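Local coordinates for uncharacterized protein (Bacillus subtilis, PDB 5DQV) that acts as a metal-dependent nucleotide pyrophosphohydrolase with an HD domain, probably splitting nucleotide substrates at a metal site between its helices, at residues 7-12 / 53-58; 13-18 / 87-92; 156-161 / 165-170. All blocks are in the same frame, centred on the assembly; numbering follows the deposited sequence.

Interaction 1. Residues 7-12 / 53-58; sequences MTELKQ and DLFIVE
Phe55, on the first turn of helix 54-63, meets Glu9 and Gln12 near the start of helix 8-24, so that helix 8-24 packs on helix 54-63 of the all-helical HD-domain protein. The stacked part of the contact belongs to Glu9. Its CG lies 4.1 Å from the centroid of the Phe55 ring and 16° off the normal, a CH-pi contact over the face, offset toward the rim. Glu9 CB comes within 3.7 Å of Phe55 CD1. Beyond CG the glutamate chain is extended, which carries its carboxylate over the root of the ring, the two planes only 10° apart and Glu9 CD 3.8 Å from Phe55 CG. Phe55 CG stands anti to the backbone N (chi1 -178°), which turns the ring toward Glu9 and Gln12.

Van der Waals contact of a different kind comes from Gln12. Its side chain runs at about a right angle to that of Phe55, and OE1 approaches Phe55 CZ obliquely at 3.3 Å. Ile91 touches both Gln12 and Phe55 and adds a third side to the cluster.

The capping bond of the contact lies in 53-58. Asp53 OD1 is 5.6 Å from Glu9 OE2, a like-charge pair that probably gains nothing from the approach, while Asp53 OD2 has a long, weak ion pair with Arg98. As N-cap of helix 54-63, Asp53 takes the Ile56 N-H on OD1 at 3.0 Å, from above the carboxylate plane.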
loop_
_atom_site.group_PDB
_atom_site.type_symbol
_atom_site.label_atom_id
_atom_site.label_comp_id
_atom_site.label_asym_id
_atom_site.label_seq_id
_atom_site.Cartn_x
_atom_site.Cartn_y
_atom_site.Cartn_z
ATOM N N MET A 7 -32.753 -12.322 21.051
ATOM C CA MET A 7 -32.700 -10.849 20.786
ATOM C C MET A 7 -33.103 -10.509 19.353
ATOM O O MET A 7 -32.488 -10.952 18.363
ATOM C CB MET A 7 -31.307 -10.274 21.075
ATOM C CG MET A 7 -31.281 -8.737 21.284
ATOM S SD MET A 7 -31.549 -8.337 23.044
ATOM C CE MET A 7 -32.893 -7.140 22.965
ATOM N N THR A 8 -34.138 -9.685 19.257
ATOM C CA THR A 8 -34.603 -9.189 17.980
ATOM C C THR A 8 -33.552 -8.315 17.288
ATOM O O THR A 8 -33.354 -8.435 16.084
ATOM C CB THR A 8 -35.912 -8.412 18.163
ATOM O OG1 THR A 8 -36.889 -9.307 18.699
ATOM C CG2 THR A 8 -36.406 -7.855 16.844
ATOM N N GLU A 9 -32.887 -7.437 18.032
ATOM C CA GLU A 9 -31.836 -6.589 17.413
ATOM C C GLU A 9 -30.606 -7.396 16.950
ATOM O O GLU A 9 -29.971 -7.039 15.985
ATOM C CB GLU A 9 -31.417 -5.464 18.360
ATOM C CG GLU A 9 -32.561 -4.497 18.613
ATOM C CD GLU A 9 -32.176 -3.310 19.445
ATOM O OE1 GLU A 9 -31.200 -3.393 20.234
ATOM O OE2 GLU A 9 -32.883 -2.286 19.326
ATOM N N LEU A 10 -30.268 -8.472 17.653
ATOM C CA LEU A 10 -29.162 -9.326 17.225
ATOM C C LEU A 10 -29.468 -9.923 15.847
ATOM O O LEU A 10 -28.611 -9.975 14.954
ATOM C CB LEU A 10 -28.923 -10.452 18.229
ATOM C CG LEU A 10 -27.471 -10.813 18.536
ATOM C CD1 LEU A 10 -26.674 -11.032 17.237
ATOM C CD2 LEU A 10 -26.814 -9.746 19.445
ATOM N N LYS A 11 -30.714 -10.346 15.675
ATOM C CA LYS A 11 -31.136 -11.006 14.464
ATOM C C LYS A 11 -31.199 -9.991 13.323
ATOM O O LYS A 11 -30.763 -10.262 12.196
ATOM C CB LYS A 11 -32.502 -11.718 14.697
ATOM C CG LYS A 11 -33.340 -11.876 13.446
ATOM N N GLN A 12 -31.712 -8.802 13.613
ATOM C CA GLN A 12 -31.778 -7.751 12.579
ATOM C C GLN A 12 -30.360 -7.327 12.127
ATOM O O GLN A 12 -30.101 -7.174 10.927
ATOM C CB GLN A 12 -32.599 -6.564 13.112
ATOM C CG GLN A 12 -34.111 -6.899 13.406
ATOM C CD GLN A 12 -34.866 -5.710 13.955
ATOM O OE1 GLN A 12 -34.259 -4.749 14.404
ATOM N NE2 GLN A 12 -36.193 -5.769 13.941
ATOM N N ASP A 53 -26.439 4.921 21.221
ATOM C CA ASP A 53 -27.354 3.817 20.894
ATOM C C ASP A 53 -26.652 2.801 20.018
ATOM O O ASP A 53 -26.376 3.091 18.847
ATOM C CB ASP A 53 -28.567 4.340 20.157
ATOM C CG ASP A 53 -29.620 3.241 19.893
ATOM O OD1 ASP A 53 -29.379 2.128 19.323
ATOM O OD2 ASP A 53 -30.733 3.530 20.256
ATOM N N LEU A 54 -26.372 1.616 20.552
ATOM C CA LEU A 54 -25.499 0.646 19.832
ATOM C C LEU A 54 -26.151 0.041 18.569
ATOM O O LEU A 54 -25.460 -0.270 17.573
ATOM C CB LEU A 54 -25.048 -0.486 20.766
ATOM C CG LEU A 54 -24.175 -0.116 21.955
ATOM C CD1 LEU A 54 -23.646 -1.360 22.720
ATOM C CD2 LEU A 54 -22.995 0.832 21.543
ATOM N N PHE A 55 -27.474 -0.125 18.608
ATOM C CA PHE A 55 -28.144 -0.676 17.454
ATOM C C PHE A 55 -28.074 0.299 16.297
ATOM O O PHE A 55 -27.813 -0.094 15.147
ATOM C CB PHE A 55 -29.595 -1.064 17.775
ATOM C CG PHE A 55 -30.316 -1.683 16.609
ATOM C CD1 PHE A 55 -29.900 -2.903 16.107
ATOM C CD2 PHE A 55 -31.383 -1.038 16.013
ATOM C CE1 PHE A 55 -30.525 -3.478 15.043
ATOM C CE2 PHE A 55 -32.022 -1.586 14.959
ATOM C CZ PHE A 55 -31.600 -2.840 14.468
ATOM N N ILE A 56 -28.271 1.587 16.590
ATOM C CA ILE A 56 -28.242 2.575 15.524
ATOM C C ILE A 56 -26.809 2.688 15.021
ATOM O O ILE A 56 -26.567 2.790 13.813
ATOM C CB ILE A 56 -28.795 3.971 15.972
ATOM C CG1 ILE A 56 -30.290 3.916 16.341
ATOM C CG2 ILE A 56 -28.547 4.999 14.911
ATOM C CD1 ILE A 56 -31.209 3.338 15.200
ATOM N N VAL A 57 -25.850 2.669 15.931
ATOM C CA VAL A 57 -24.454 2.798 15.533
ATOM C C VAL A 57 -24.058 1.647 14.605
ATOM O O VAL A 57 -23.463 1.869 13.529
ATOM C CB VAL A 57 -23.526 2.812 16.740
ATOM C CG1 VAL A 57 -22.081 2.501 16.284
ATOM C CG2 VAL A 57 -23.605 4.173 17.471
ATOM N N GLU A 58 -24.423 0.419 14.999
ATOM C CA GLU A 58 -24.021 -0.738 14.193
ATOM C C GLU A 58 -24.694 -0.742 12.818
ATOM O O GLU A 58 -24.042 -1.046 11.820
ATOM C CB GLU A 58 -24.305 -2.022 14.914
ATOM C CG GLU A 58 -23.696 -3.207 14.260
ATOM C CD GLU A 58 -23.938 -4.467 15.019
ATOM O OE1 GLU A 58 -24.626 -4.458 16.087
ATOM O OE2 GLU A 58 -23.496 -5.491 14.491
#

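Interaction 2. Residues 13-18 / 87-92; sequences ADQIRT and VTFGIG
Gln15 CG stands trans to its own backbone N (chi1 -171°), which points the side chain at Phe89, while a bend at chi2 (110°) folds the amide back across the same ring. The result is a CH-pi contact centred on the ring: Gln15 CG is 3.5 Å from the Phe89 centroid and 4° off the normal, almost equally near all six ring carbons. The amide follows the ring at a slight tilt, with Gln15 NE2 3.8 Å from Phe89 CE1. Its other end is tied back to the loop by a bridging water, which donates to Gln15 OE1 and to Phe89 O, each at 2.8 Å. Side chain and main chain of Phe89 are thus both linked to one glutamine.

Deeper in the contact, the isoleucines meet by their ends. Ile16 CD1 and Ile91 CD1 are 3.6 Å apart, the two side chains crossing at about a right angle, and Ile16 CG1 lies a looser 4.3 Å from Phe89 CD2. Thr59 and Leu62 of helix 54-63 also touch Ile16, which joins this apolar layer to a third helix.

The loop presents Phe89 and Ile91 from a tight turn: Gly90 has a positive phi, where a CB would press on the carbonyl O of Phe89, and its N bonds Val87 O at 3.0 Å. This is the Schellman motif that ends helix 79-88 within the HD domain.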
loop_
_atom_site.group_PDB
_atom_site.type_symbol
_atom_site.label_atom_id
_atom_site.label_comp_id
_atom_site.label_asym_id
_atom_site.label_seq_id
_atom_site.Cartn_x
_atom_site.Cartn_y
_atom_site.Cartn_z
ATOM N N ALA A 13 -29.418 -7.174 13.072
ATOM C CA ALA A 13 -28.054 -6.828 12.691
ATOM C C ALA A 13 -27.445 -7.953 11.811
ATOM O O ALA A 13 -26.782 -7.675 10.832
ATOM C CB ALA A 13 -27.172 -6.548 13.944
ATOM N N ASP A 14 -27.685 -9.217 12.169
ATOM C CA ASP A 14 -27.161 -10.327 11.364
ATOM C C ASP A 14 -27.804 -10.296 9.957
ATOM O O ASP A 14 -27.160 -10.611 8.957
ATOM C CB ASP A 14 -27.405 -11.688 12.030
ATOM C CG ASP A 14 -26.377 -12.032 13.104
ATOM O OD1 ASP A 14 -25.194 -11.609 13.061
ATOM O OD2 ASP A 14 -26.766 -12.762 14.014
ATOM N N GLN A 15 -29.079 -9.933 9.893
ATOM C CA GLN A 15 -29.761 -9.787 8.613
ATOM C C GLN A 15 -29.164 -8.727 7.747
ATOM O O GLN A 15 -28.884 -8.930 6.556
ATOM C CB GLN A 15 -31.240 -9.467 8.844
ATOM C CG GLN A 15 -32.069 -9.509 7.581
ATOM C CD GLN A 15 -33.030 -10.700 7.536
ATOM O OE1 GLN A 15 -33.738 -10.946 8.482
ATOM N NE2 GLN A 15 -33.050 -11.404 6.441
ATOM N N ILE A 16 -28.893 -7.587 8.372
ATOM C CA ILE A 16 -28.308 -6.449 7.659
ATOM C C ILE A 16 -26.905 -6.811 7.208
ATOM O O ILE A 16 -26.553 -6.526 6.077
ATOM C CB ILE A 16 -28.321 -5.185 8.501
ATOM C CG1 ILE A 16 -29.764 -4.766 8.747
ATOM C CG2 ILE A 16 -27.515 -4.004 7.796
ATOM C CD1 ILE A 16 -29.949 -3.774 9.926
ATOM N N ARG A 17 -26.148 -7.503 8.069
ATOM C CA ARG A 17 -24.794 -7.920 7.722
ATOM C C ARG A 17 -24.762 -8.767 6.455
ATOM O O ARG A 17 -23.891 -8.591 5.607
ATOM C CB ARG A 17 -24.128 -8.723 8.859
ATOM C CG ARG A 17 -23.505 -7.938 9.918
ATOM C CD ARG A 17 -22.909 -8.797 11.034
ATOM N NE ARG A 17 -22.527 -7.839 12.044
ATOM C CZ ARG A 17 -21.382 -7.130 12.033
ATOM N NH1 ARG A 17 -20.440 -7.346 11.126
ATOM N NH2 ARG A 17 -21.159 -6.232 12.973
ATOM N N THR A 18 -25.677 -9.728 6.346
ATOM C CA THR A 18 -25.639 -10.675 5.219
ATOM C C THR A 18 -26.038 -9.891 3.938
ATOM O O THR A 18 -25.491 -10.105 2.884
ATOM C CB THR A 18 -26.614 -11.834 5.447
ATOM O OG1 THR A 18 -26.286 -12.518 6.664
ATOM C CG2 THR A 18 -26.643 -12.833 4.247
ATOM N N VAL A 87 -36.600 -1.282 6.545
ATOM C CA VAL A 87 -37.974 -1.384 7.031
ATOM C C VAL A 87 -38.532 -2.809 6.798
ATOM O O VAL A 87 -39.220 -3.365 7.638
ATOM C CB VAL A 87 -38.879 -0.279 6.371
ATOM C CG1 VAL A 87 -40.383 -0.546 6.555
ATOM C CG2 VAL A 87 -38.494 1.087 6.954
ATOM N N THR A 88 -38.253 -3.374 5.637
ATOM C CA THR A 88 -38.705 -4.718 5.331
ATOM C C THR A 88 -38.097 -5.683 6.311
ATOM O O THR A 88 -38.744 -6.622 6.789
ATOM C CB THR A 88 -38.258 -5.093 3.914
ATOM O OG1 THR A 88 -38.873 -4.195 2.991
ATOM C CG2 THR A 88 -38.605 -6.556 3.584
ATOM N N PHE A 89 -36.833 -5.465 6.620
ATOM C CA PHE A 89 -36.140 -6.289 7.589
ATOM C C PHE A 89 -36.621 -6.120 9.031
ATOM O O PHE A 89 -36.158 -6.872 9.932
ATOM C CB PHE A 89 -34.632 -6.081 7.510
ATOM C CG PHE A 89 -33.953 -6.684 6.296
ATOM C CD1 PHE A 89 -34.513 -7.704 5.546
ATOM C CD2 PHE A 89 -32.669 -6.282 5.979
ATOM C CE1 PHE A 89 -33.816 -8.260 4.457
ATOM C CE2 PHE A 89 -31.992 -6.853 4.947
ATOM C CZ PHE A 89 -32.559 -7.847 4.185
ATOM N N GLY A 90 -37.554 -5.188 9.269
ATOM C CA GLY A 90 -38.215 -5.061 10.563
ATOM C C GLY A 90 -37.679 -3.959 11.470
ATOM O O GLY A 90 -38.147 -3.814 12.616
ATOM N N ILE A 91 -36.747 -3.139 10.967
ATOM C CA ILE A 91 -36.315 -1.986 11.727
ATOM C C ILE A 91 -37.467 -0.986 11.726
ATOM O O ILE A 91 -38.000 -0.685 10.677
ATOM C CB ILE A 91 -34.989 -1.372 11.125
ATOM C CG1 ILE A 91 -33.864 -2.421 11.264
ATOM C CG2 ILE A 91 -34.674 -0.014 11.768
ATOM C CD1 ILE A 91 -32.525 -1.875 11.476
ATOM N N GLY A 92 -37.821 -0.446 12.875
ATOM C CA GLY A 92 -38.938 0.522 12.973
ATOM C C GLY A 92 -38.668 1.812 12.193
ATOM O O GLY A 92 -37.531 2.140 11.900
HETATM O O HOH W 1 -34.436 -9.021 10.422
#

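Interaction 3. Residues 156-161 / 165-170; sequences GDDQSA and FFHKLL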
loop_
_atom_site.group_PDB
_atom_site.type_symbol
_atom_site.label_atom_id
_atom_site.label_comp_id
_atom_site.label_asym_id
_atom_site.label_seq_id
_atom_site.Cartn_x
_atom_site.Cartn_y
_atom_site.Cartn_z
ATOM N N GLY A 156 6.123 11.485 -5.145
ATOM C CA GLY A 156 6.692 12.205 -6.293
ATOM C C GLY A 156 5.769 13.209 -6.982
ATOM O O GLY A 156 6.210 13.906 -7.885
ATOM N N ASP A 157 4.490 13.239 -6.614
ATOM C CA ASP A 157 3.525 14.224 -7.128
ATOM C C ASP A 157 2.340 14.298 -6.200
ATOM O O ASP A 157 2.223 13.491 -5.258
ATOM C CB ASP A 157 3.070 13.961 -8.596
ATOM C CG ASP A 157 2.386 12.583 -8.815
ATOM O OD1 ASP A 157 1.431 12.184 -8.109
ATOM O OD2 ASP A 157 2.792 11.908 -9.778
ATOM N N ASP A 158 1.439 15.234 -6.492
ATOM C CA ASP A 158 0.304 15.543 -5.612
ATOM C C ASP A 158 -0.812 14.517 -5.649
ATOM O O ASP A 158 -1.690 14.595 -4.838
ATOM C CB ASP A 158 -0.278 16.945 -5.918
ATOM C CG ASP A 158 0.515 18.059 -5.233
ATOM O OD1 ASP A 158 0.419 18.168 -3.973
ATOM O OD2 ASP A 158 1.252 18.782 -5.949
ATOM N N GLN A 159 -0.773 13.558 -6.572
ATOM C CA GLN A 159 -1.731 12.444 -6.562
ATOM C C GLN A 159 -1.213 11.176 -5.846
ATOM O O GLN A 159 -1.972 10.210 -5.650
ATOM C CB GLN A 159 -2.183 12.116 -7.977
ATOM C CG GLN A 159 -3.000 13.246 -8.599
ATOM C CD GLN A 159 -2.133 14.438 -8.993
ATOM O OE1 GLN A 159 -2.224 15.519 -8.392
ATOM N NE2 GLN A 159 -1.261 14.237 -9.977
ATOM N N SER A 160 0.041 11.231 -5.396
ATOM C CA SER A 160 0.741 10.097 -4.790
ATOM C C SER A 160 0.225 9.789 -3.389
ATOM O O SER A 160 -0.403 10.610 -2.733
ATOM C CB SER A 160 2.264 10.372 -4.766
ATOM O OG SER A 160 2.641 11.279 -3.703
ATOM N N ALA A 161 0.454 8.560 -2.951
ATOM C CA ALA A 161 0.035 8.134 -1.638
ATOM C C ALA A 161 0.715 9.002 -0.594
ATOM O O ALA A 161 0.079 9.452 0.372
ATOM C CB ALA A 161 0.391 6.628 -1.416
ATOM N N PHE A 165 -0.919 11.342 2.552
ATOM C CA PHE A 165 -0.633 11.382 3.973
ATOM C C PHE A 165 -0.598 12.818 4.495
ATOM O O PHE A 165 -1.252 13.117 5.496
ATOM C CB PHE A 165 0.699 10.711 4.328
ATOM C CG PHE A 165 0.697 9.192 4.153
ATOM C CD1 PHE A 165 -0.164 8.412 4.850
ATOM C CD2 PHE A 165 1.534 8.571 3.252
ATOM C CE1 PHE A 165 -0.191 6.989 4.637
ATOM C CE2 PHE A 165 1.500 7.174 3.045
ATOM C CZ PHE A 165 0.656 6.406 3.730
ATOM N N PHE A 166 0.180 13.676 3.839
ATOM C CA PHE A 166 0.344 15.074 4.291
ATOM C C PHE A 166 -0.892 15.915 4.121
ATOM O O PHE A 166 -1.249 16.723 4.980
ATOM C CB PHE A 166 1.568 15.732 3.620
ATOM C CG PHE A 166 2.853 15.195 4.166
ATOM C CD1 PHE A 166 3.346 13.991 3.722
ATOM C CD2 PHE A 166 3.514 15.846 5.220
ATOM C CE1 PHE A 166 4.513 13.438 4.292
ATOM C CE2 PHE A 166 4.690 15.326 5.746
ATOM C CZ PHE A 166 5.180 14.115 5.295
ATOM N N HIS A 167 -1.566 15.717 3.009
ATOM C CA HIS A 167 -2.698 16.550 2.667
ATOM C C HIS A 167 -3.960 16.142 3.411
ATOM O O HIS A 167 -4.774 16.998 3.705
ATOM C CB HIS A 167 -2.920 16.531 1.166
ATOM C CG HIS A 167 -1.842 17.231 0.401
ATOM N ND1 HIS A 167 -1.468 18.535 0.670
ATOM C CD2 HIS A 167 -1.086 16.830 -0.647
ATOM C CE1 HIS A 167 -0.510 18.893 -0.166
ATOM N NE2 HIS A 167 -0.264 17.879 -0.979
ATOM N N LYS A 168 -4.136 14.853 3.703
ATOM C CA LYS A 168 -5.403 14.389 4.302
ATOM C C LYS A 168 -5.251 13.481 5.534
ATOM O O LYS A 168 -5.826 13.760 6.588
ATOM C CB LYS A 168 -6.246 13.678 3.246
ATOM C CG LYS A 168 -7.694 13.446 3.682
ATOM C CD LYS A 168 -8.348 12.182 3.083
ATOM C CE LYS A 168 -9.802 11.980 3.602
ATOM N NZ LYS A 168 -10.098 10.579 4.106
ATOM N N LEU A 169 -4.496 12.393 5.416
ATOM C CA LEU A 169 -4.588 11.338 6.437
ATOM C C LEU A 169 -4.012 11.802 7.778
ATOM O O LEU A 169 -4.610 11.550 8.855
ATOM C CB LEU A 169 -3.889 10.074 5.951
ATOM C CG LEU A 169 -4.506 9.491 4.684
ATOM C CD1 LEU A 169 -3.786 8.221 4.371
ATOM C CD2 LEU A 169 -5.999 9.218 4.866
ATOM N N LEU A 170 -2.906 12.580 7.714
ATOM C CA LEU A 170 -2.270 13.141 8.934
ATOM C C LEU A 170 -3.093 14.222 9.616
ATOM O O LEU A 170 -2.754 14.664 10.696
ATOM C CB LEU A 170 -0.798 13.602 8.657
ATOM C CG LEU A 170 0.154 12.444 8.347
ATOM C CD1 LEU A 170 1.589 12.914 7.853
ATOM C CD2 LEU A 170 0.261 11.481 9.565
#
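Asp158 and His167 make the one side-chain hydrogen bond between the loop 156-161 and helix 161-169. His167 NE2 donates to Asp158 OD1 over 3.1 Å, with a bent N-H...O angle of 137°. The nitrogen meets the oxygen nearly in line with its C-O bond, yet the oxygen stands 30° out of the imidazole plane, so the bond is far from ideal.

The main-chain link is straighter: Phe165 N gives its hydrogen to Ala161 O at 3.1 Å and 150°, an i to i+4 bond in the first turns of helix 161-169. The same oxygen lies obliquely against the Phe165 ring, 3.3 Å from CD2, because the side chain folds back beside its own backbone N. The ring also meets Phe144 and Ala143 of helix 136-150. With an alanine here instead of the ring, Phe144 would probably lose this aromatic neighbour and a gap would open between the two helices, although the backbone bond to Ala161 O could remain.

Before the helix, a type I turn from Asp157 to Ser160 pairs several of its polar atoms internally. Asp157 O accepts twice, from Ser160 N at 3.1 Å and from Ser160 OG at 2.7 Å. Ser160 OG is in turn the N-cap acceptor for Ala163 N. Asp157 OD1 takes Gln159 N at 3.0 Å, on the anti side of the carboxylate, closing an Asx turn. Further along, Leu170 N reaches back five residues to Phe165 O at 2.8 Å, a pi-type turn.

The more buried part, at Ala161 and Phe165, thus rests on a backbone bond, whereas the exposed His167-Asp158 pair is strained in angle and probably contributes modestly, its carboxylate likely to favour a protonated imidazole.

How the interactions relate
From the N terminus, helix 8-24 makes two successive contacts. Interaction 1 closes a loop of 40 residues, through helix 33-50, onto the start of helix 54-63; interaction 2 closes a longer one of 68 residues onto the end of helix 79-88. Their segments alternate along the chain, so the loops cross. Their centres are 9 Å apart, and they meet through the Arg17-Glu58 salt bridge and the packing of Phe55 on Ile91. Interaction 3 follows in series, a local closure at the start of helix 161-169 beside helix 136-150. It lies on the opposite side of the chain's centre, its centre 37 and 38 Å from the others.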